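Local coordinates for putative translational inhibitor protein (Yersinia pestis, PDB 5V4D) that is of unknown function but belongs to the Rid (YjgF-like) family, some of whose members hydrolyse reactive enamines and imines, at residues A[68-71]-A[72-75]; A[81-84]-A[85-88]. All coordinates share one frame; numbering follows the deposited sequence. Where two conformers were deposited one is given.

Contact 1 (A[68-71]-A[72-75]); sequences GTTK and DKIV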
ATOM      1  N   GLY A  68       9.587 -19.280  -7.841  1.00 18.64           N
ATOM      2  CA  GLY A  68       9.551 -19.757  -9.207  1.00 21.40           C
ATOM      3  C   GLY A  68       9.079 -18.712 -10.194  1.00 17.99           C
ATOM      4  O   GLY A  68       8.554 -19.054 -11.261  1.00 22.72           O
ATOM      5  N   THR A  69       9.252 -17.436  -9.865  1.00 16.27           N
ATOM      6  CA  THR A  69       8.858 -16.379 -10.793  1.00 18.03           C
ATOM      7  C   THR A  69      10.047 -15.434 -10.966  1.00 21.27           C
ATOM      8  O   THR A  69      11.160 -15.776 -10.534  1.00 19.87           O
ATOM      9  CB  THR A  69       7.585 -15.673 -10.309  1.00 16.77           C
ATOM     10  OG1 THR A  69       7.101 -14.820 -11.365  1.00 20.68           O
ATOM     11  CG2 THR A  69       7.830 -14.820  -9.074  1.00 18.94           C
ATOM     12  N   THR A  70       9.856 -14.292 -11.645  1.00 18.95           N
ATOM     13  CA  THR A  70      10.975 -13.402 -11.944  1.00 18.58           C
ATOM     14  C   THR A  70      10.491 -11.966 -11.882  1.00 19.05           C
ATOM     15  O   THR A  70       9.290 -11.699 -11.840  1.00 18.98           O
ATOM     16  CB  THR A  70      11.584 -13.618 -13.326  1.00 22.45           C
ATOM     17  OG1 THR A  70      10.595 -13.332 -14.309  1.00 24.67           O
ATOM     18  CG2 THR A  70      12.129 -15.049 -13.535  1.00 22.13           C
ATOM     19  N   LYS A  71      11.467 -11.048 -11.905  1.00 15.47           N
ATOM     20  CA  LYS A  71      11.158  -9.624 -11.836  1.00 15.06           C
ATOM     21  C   LYS A  71      10.302  -9.154 -12.998  1.00 14.01           C
ATOM     22  O   LYS A  71       9.586  -8.168 -12.848  1.00 17.69           O
ATOM     23  CB  LYS A  71      12.459  -8.823 -11.757  1.00 18.73           C
ATOM     24  CG  LYS A  71      13.325  -8.912 -12.995  1.00 22.45           C
ATOM     25  CD  LYS A  71      14.767  -8.494 -12.643  1.00 23.57           C
ATOM     26  CE  LYS A  71      15.678  -8.577 -13.866  1.00 24.35           C
ATOM     27  NZ  LYS A  71      17.067  -8.049 -13.604  1.00 23.21           N
ATOM     28  N   ASP A  72      10.342  -9.865 -14.138  0.54 17.76           N
ATOM     29  CA  ASP A  72       9.496  -9.516 -15.276  0.54 16.58           C
ATOM     30  C   ASP A  72       8.009  -9.577 -14.942  0.54 16.80           C
ATOM     31  O   ASP A  72       7.210  -8.906 -15.608  0.54 18.42           O
ATOM     32  CB  ASP A  72       9.798 -10.443 -16.459  0.54 19.97           C
ATOM     33  CG  ASP A  72       9.061 -10.033 -17.727  0.54 30.83           C
ATOM     34  OD1 ASP A  72       8.180 -10.799 -18.198  0.54 37.07           O
ATOM     35  OD2 ASP A  72       9.356  -8.933 -18.235  0.54 25.55           O
ATOM     36  N   LYS A  73       7.630 -10.349 -13.922  1.00 16.76           N
ATOM     37  CA  LYS A  73       6.234 -10.545 -13.536  1.00 17.94           C
ATOM     38  C   LYS A  73       5.748  -9.579 -12.456  1.00 15.47           C
ATOM     39  O   LYS A  73       4.565  -9.650 -12.082  1.00 17.33           O
ATOM     40  CB  LYS A  73       6.012 -11.972 -13.018  1.00 19.18           C
ATOM     41  CG  LYS A  73       6.322 -13.055 -14.045  1.00 26.32           C
ATOM     42  CD  LYS A  73       5.581 -12.796 -15.316  1.00 32.85           C
ATOM     43  CE  LYS A  73       5.869 -13.914 -16.315  1.00 49.49           C
ATOM     44  NZ  LYS A  73       5.415 -15.233 -15.771  1.00 57.13           N
ATOM     45  N   ILE A  74       6.592  -8.661 -11.975  1.00 15.19           N
ATOM     46  CA  ILE A  74       6.154  -7.713 -10.953  1.00 15.70           C
ATOM     47  C   ILE A  74       5.173  -6.743 -11.579  1.00 16.18           C
ATOM     48  O   ILE A  74       5.421  -6.192 -12.655  1.00 17.53           O
ATOM     49  CB  ILE A  74       7.351  -6.999 -10.310  1.00 14.89           C
ATOM     50  CG1 ILE A  74       8.115  -8.033  -9.461  1.00 16.13           C
ATOM     51  CG2 ILE A  74       6.864  -5.814  -9.392  1.00 13.08           C
ATOM     52  CD1 ILE A  74       9.455  -7.478  -8.854  1.00 15.80           C
ATOM     53  N   VAL A  75       4.037  -6.568 -10.910  1.00 15.28           N
ATOM     54  CA  VAL A  75       2.936  -5.768 -11.398  1.00 16.43           C
ATOM     55  C   VAL A  75       2.949  -4.372 -10.793  1.00 15.21           C
ATOM     56  O   VAL A  75       2.666  -3.389 -11.477  1.00 16.17           O
ATOM     57  CB  VAL A  75       1.631  -6.532 -11.064  1.00 21.12           C
ATOM     58  CG1 VAL A  75       0.462  -5.676 -11.175  1.00 26.91           C
ATOM     59  CG2 VAL A  75       1.484  -7.737 -12.026  1.00 17.56           C
TER
HETATM   60  O   HOH W   1       6.507 -16.580 -13.316  1.00 38.94           O
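T69 and K73 meet hydroxyl to methylene: OG1 of T69 lies 3.3 Å from CG of K73. From there the lysine chain bends at chi2 (-53°) and again at chi4, which curls the ammonium back toward the threonine instead of sending it out straight. One water fills the remaining step, donating to T69 OG1 at 2.7 Å and accepting from K73 NZ at 3.0 Å. The same hydroxyl is hydrogen-bonded to the carbonyl of G127, so it is gripped from two partners, and its chi1 of -170° swings it opposite the backbone N to reach them.

The backbone here makes a short 3-10 turn with two successive i to i+3 bonds. K73 N reaches T70 O at 3.0 Å and I74 N reaches K71 O at 3.2 Å. The turn joins the Schellman motif at G68, which ends helix 49-66, to strand 74-81 of the YjgF-like sheet. The amide N of T70, buried here, has no partner in the model.

I74 lays CD1 4.0 Å from CA of K71 while its side chain also packs on L64 and V124. K71 itself extends away to Y97, hydrogen-bonding its backbone O and making a cation-pi contact with the ring. K4 of the second subunit donates NZ to the carbonyl oxygens of D72 and I74.

Contact 2 (A[81-84]-A[85-88]); sequences ITNI and NNSS
N83 and N86 close the turn with a backbone bond, N86 N to N83 O, 2.8 Å long and nearly straight, 161° at the hydrogen. Around it N83 forms an Asx turn: its OD1 accepts from the backbone N of N85, two residues on, at 2.9 Å. That bond is less straight, and the N-H stands above the carbonyl plane of the amide. A chi1 of -179° makes it possible, carrying CG opposite N83's own backbone N and forward over the start of the 3-10 segment that leads into helix 87-98. This is the connection between a strand and the helix of a beta-alpha-beta unit in the YjgF-like fold.

The amides of N83 and N85 are turned 73° against each other, with OD1 of N83 3.3 Å from CB of N85. Their ND2 atoms both donate to one water, which bridges the two side chains. N86 ND2 donates to a second water that also hydrogen-bonds OG1 of T82, and shares a third, weakly, with N83 ND2, so the loop is stitched back toward the end of the strand through solvent.

The CB of I84 points away from the residues that follow, yet CG2 of I84 lies 3.3 Å from the backbone N of N85; the side chain packs on L114 of the second subunit, while the backbone N of I84 is held by OE1 of E110. Its carbonyl oxygen takes two donors from S87, and a glycerol, probably from the crystallisation liquor, bonds to it as well. The backbone N of S87 bonds to I84 O at 3.1 Å, whereas the serine hydroxyl, donating through OG at 2.8 Å, is tilted only 20° from the carbonyl plane.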
ATOM      1  N   ILE A  81      10.664   5.709   1.343  0.50 14.92           N
ATOM      2  CA  ILE A  81      12.002   6.241   1.559  0.50 12.79           C
ATOM      3  C   ILE A  81      11.950   7.277   2.666  0.50 13.27           C
ATOM      4  O   ILE A  81      10.956   7.982   2.836  0.50 14.32           O
ATOM      5  CB  ILE A  81      12.636   6.848   0.284  0.50 16.94           C
ATOM      6  CG1 ILE A  81      11.672   7.753  -0.477  0.50 12.77           C
ATOM      7  CG2 ILE A  81      13.164   5.747  -0.605  0.50 15.10           C
ATOM      8  CD1 ILE A  81      12.380   8.555  -1.555  0.50 12.57           C
ATOM      9  N   THR A  82      13.045   7.376   3.416  1.00 13.22           N
ATOM     10  CA  THR A  82      13.056   8.328   4.526  1.00 14.31           C
ATOM     11  C   THR A  82      13.394   9.752   4.086  1.00 14.89           C
ATOM     12  O   THR A  82      13.211  10.685   4.875  1.00 15.97           O
ATOM     13  CB  THR A  82      14.025   7.900   5.637  1.00 16.64           C
ATOM     14  OG1 THR A  82      15.382   7.811   5.145  1.00 17.44           O
ATOM     15  CG2 THR A  82      13.594   6.576   6.287  1.00 18.21           C
ATOM     16  N   ASN A  83      13.847   9.944   2.846  1.00 14.63           N
ATOM     17  CA  ASN A  83      14.231  11.272   2.365  1.00 13.49           C
ATOM     18  C   ASN A  83      13.875  11.295   0.888  1.00 14.23           C
ATOM     19  O   ASN A  83      14.485  10.568   0.091  1.00 16.13           O
ATOM     20  CB  ASN A  83      15.719  11.519   2.574  1.00 17.52           C
ATOM     21  CG  ASN A  83      16.159  12.909   2.114  1.00 22.56           C
ATOM     22  OD1 ASN A  83      15.448  13.628   1.441  1.00 18.43           O
ATOM     23  ND2 ASN A  83      17.374  13.281   2.500  1.00 31.08           N
ATOM     24  N   ILE A  84      12.869  12.082   0.543  1.00 13.80           N
ATOM     25  CA  ILE A  84      12.383  12.174  -0.845  1.00 13.69           C
ATOM     26  C   ILE A  84      13.497  12.596  -1.788  1.00 14.87           C
ATOM     27  O   ILE A  84      13.460  12.269  -2.979  1.00 16.94           O
ATOM     28  CB  ILE A  84      11.160  13.133  -0.908  1.00 15.81           C
ATOM     29  CG1 ILE A  84      10.332  12.932  -2.167  1.00 16.09           C
ATOM     30  CG2 ILE A  84      11.543  14.604  -0.870  1.00 16.07           C
ATOM     31  CD1 ILE A  84       9.608  11.571  -2.189  1.00 17.60           C
ATOM     32  N   ASN A  85      14.504  13.307  -1.284  1.00 17.43           N
ATOM     33  CA  ASN A  85      15.617  13.701  -2.143  1.00 14.81           C
ATOM     34  C   ASN A  85      16.529  12.544  -2.511  1.00 17.05           C
ATOM     35  O   ASN A  85      17.421  12.729  -3.350  1.00 18.53           O
ATOM     36  CB  ASN A  85      16.395  14.814  -1.472  1.00 16.28           C
ATOM     37  CG  ASN A  85      15.552  16.053  -1.280  1.00 23.02           C
ATOM     38  OD1 ASN A  85      14.879  16.511  -2.200  1.00 23.30           O
ATOM     39  ND2 ASN A  85      15.553  16.575  -0.063  1.00 27.53           N
ATOM     40  N   ASN A  86      16.310  11.357  -1.930  1.00 15.08           N
ATOM     41  CA  ASN A  86      17.049  10.165  -2.320  1.00 18.03           C
ATOM     42  C   ASN A  86      16.369   9.451  -3.483  1.00 14.36           C
ATOM     43  O   ASN A  86      16.878   8.418  -3.947  1.00 15.83           O
ATOM     44  CB  ASN A  86      17.196   9.230  -1.117  1.00 16.28           C
ATOM     45  CG  ASN A  86      18.330   9.644  -0.205  1.00 16.08           C
ATOM     46  OD1 ASN A  86      19.264  10.341  -0.629  1.00 20.95           O
ATOM     47  ND2 ASN A  86      18.305   9.156   1.036  1.00 17.23           N
ATOM     48  N   SER A  87      15.230   9.973  -3.951  1.00 15.13           N
ATOM     49  CA  SER A  87      14.441   9.274  -4.977  1.00 14.58           C
ATOM     50  C   SER A  87      15.248   9.032  -6.237  1.00 15.13           C
ATOM     51  O   SER A  87      15.155   7.950  -6.827  1.00 17.10           O
ATOM     52  CB  SER A  87      13.190  10.065  -5.347  1.00 19.29           C
ATOM     53  OG  SER A  87      12.292  10.129  -4.254  1.00 25.90           O
ATOM     54  N   SER A  88      16.035  10.017  -6.669  1.00 16.26           N
ATOM     55  CA  SER A  88      16.752   9.823  -7.930  1.00 16.66           C
ATOM     56  C   SER A  88      17.794   8.720  -7.823  1.00 16.18           C
ATOM     57  O   SER A  88      17.930   7.890  -8.737  1.00 17.35           O
ATOM     58  CB  SER A  88      17.395  11.124  -8.363  1.00 20.40           C
ATOM     59  OG  SER A  88      16.337  11.956  -8.820  1.00 26.94           O
TER
HETATM   60  O   HOH W   2      16.044   7.806   2.323  1.00 16.48           O
HETATM   61  O   HOH W   3      19.264  10.728   3.958  1.00 44.31           O
HETATM   62  O   HOH W   4      18.199  16.178   1.493  1.00 45.51           O

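Followed from the N terminus, the chain leaves helix 49-66 and turns at contact 1, which closes the loop into strand 74-81. The strand runs through the sheet between strands 120-127 and 105-110, and contact 2 closes the next loop, into helix 87-98. The two are therefore in series, neither nested nor crossed, and lie on opposite sides of the chain's centre, with their own centres 25 Å apart and nearest atoms about 16 Å apart. Contact 1 marks the entry to strand 74-81, contact 2 its exit. Helix 87-98 then leads to the parallel strand 105-110, and both turns also border the second subunit of the trimeric assembly.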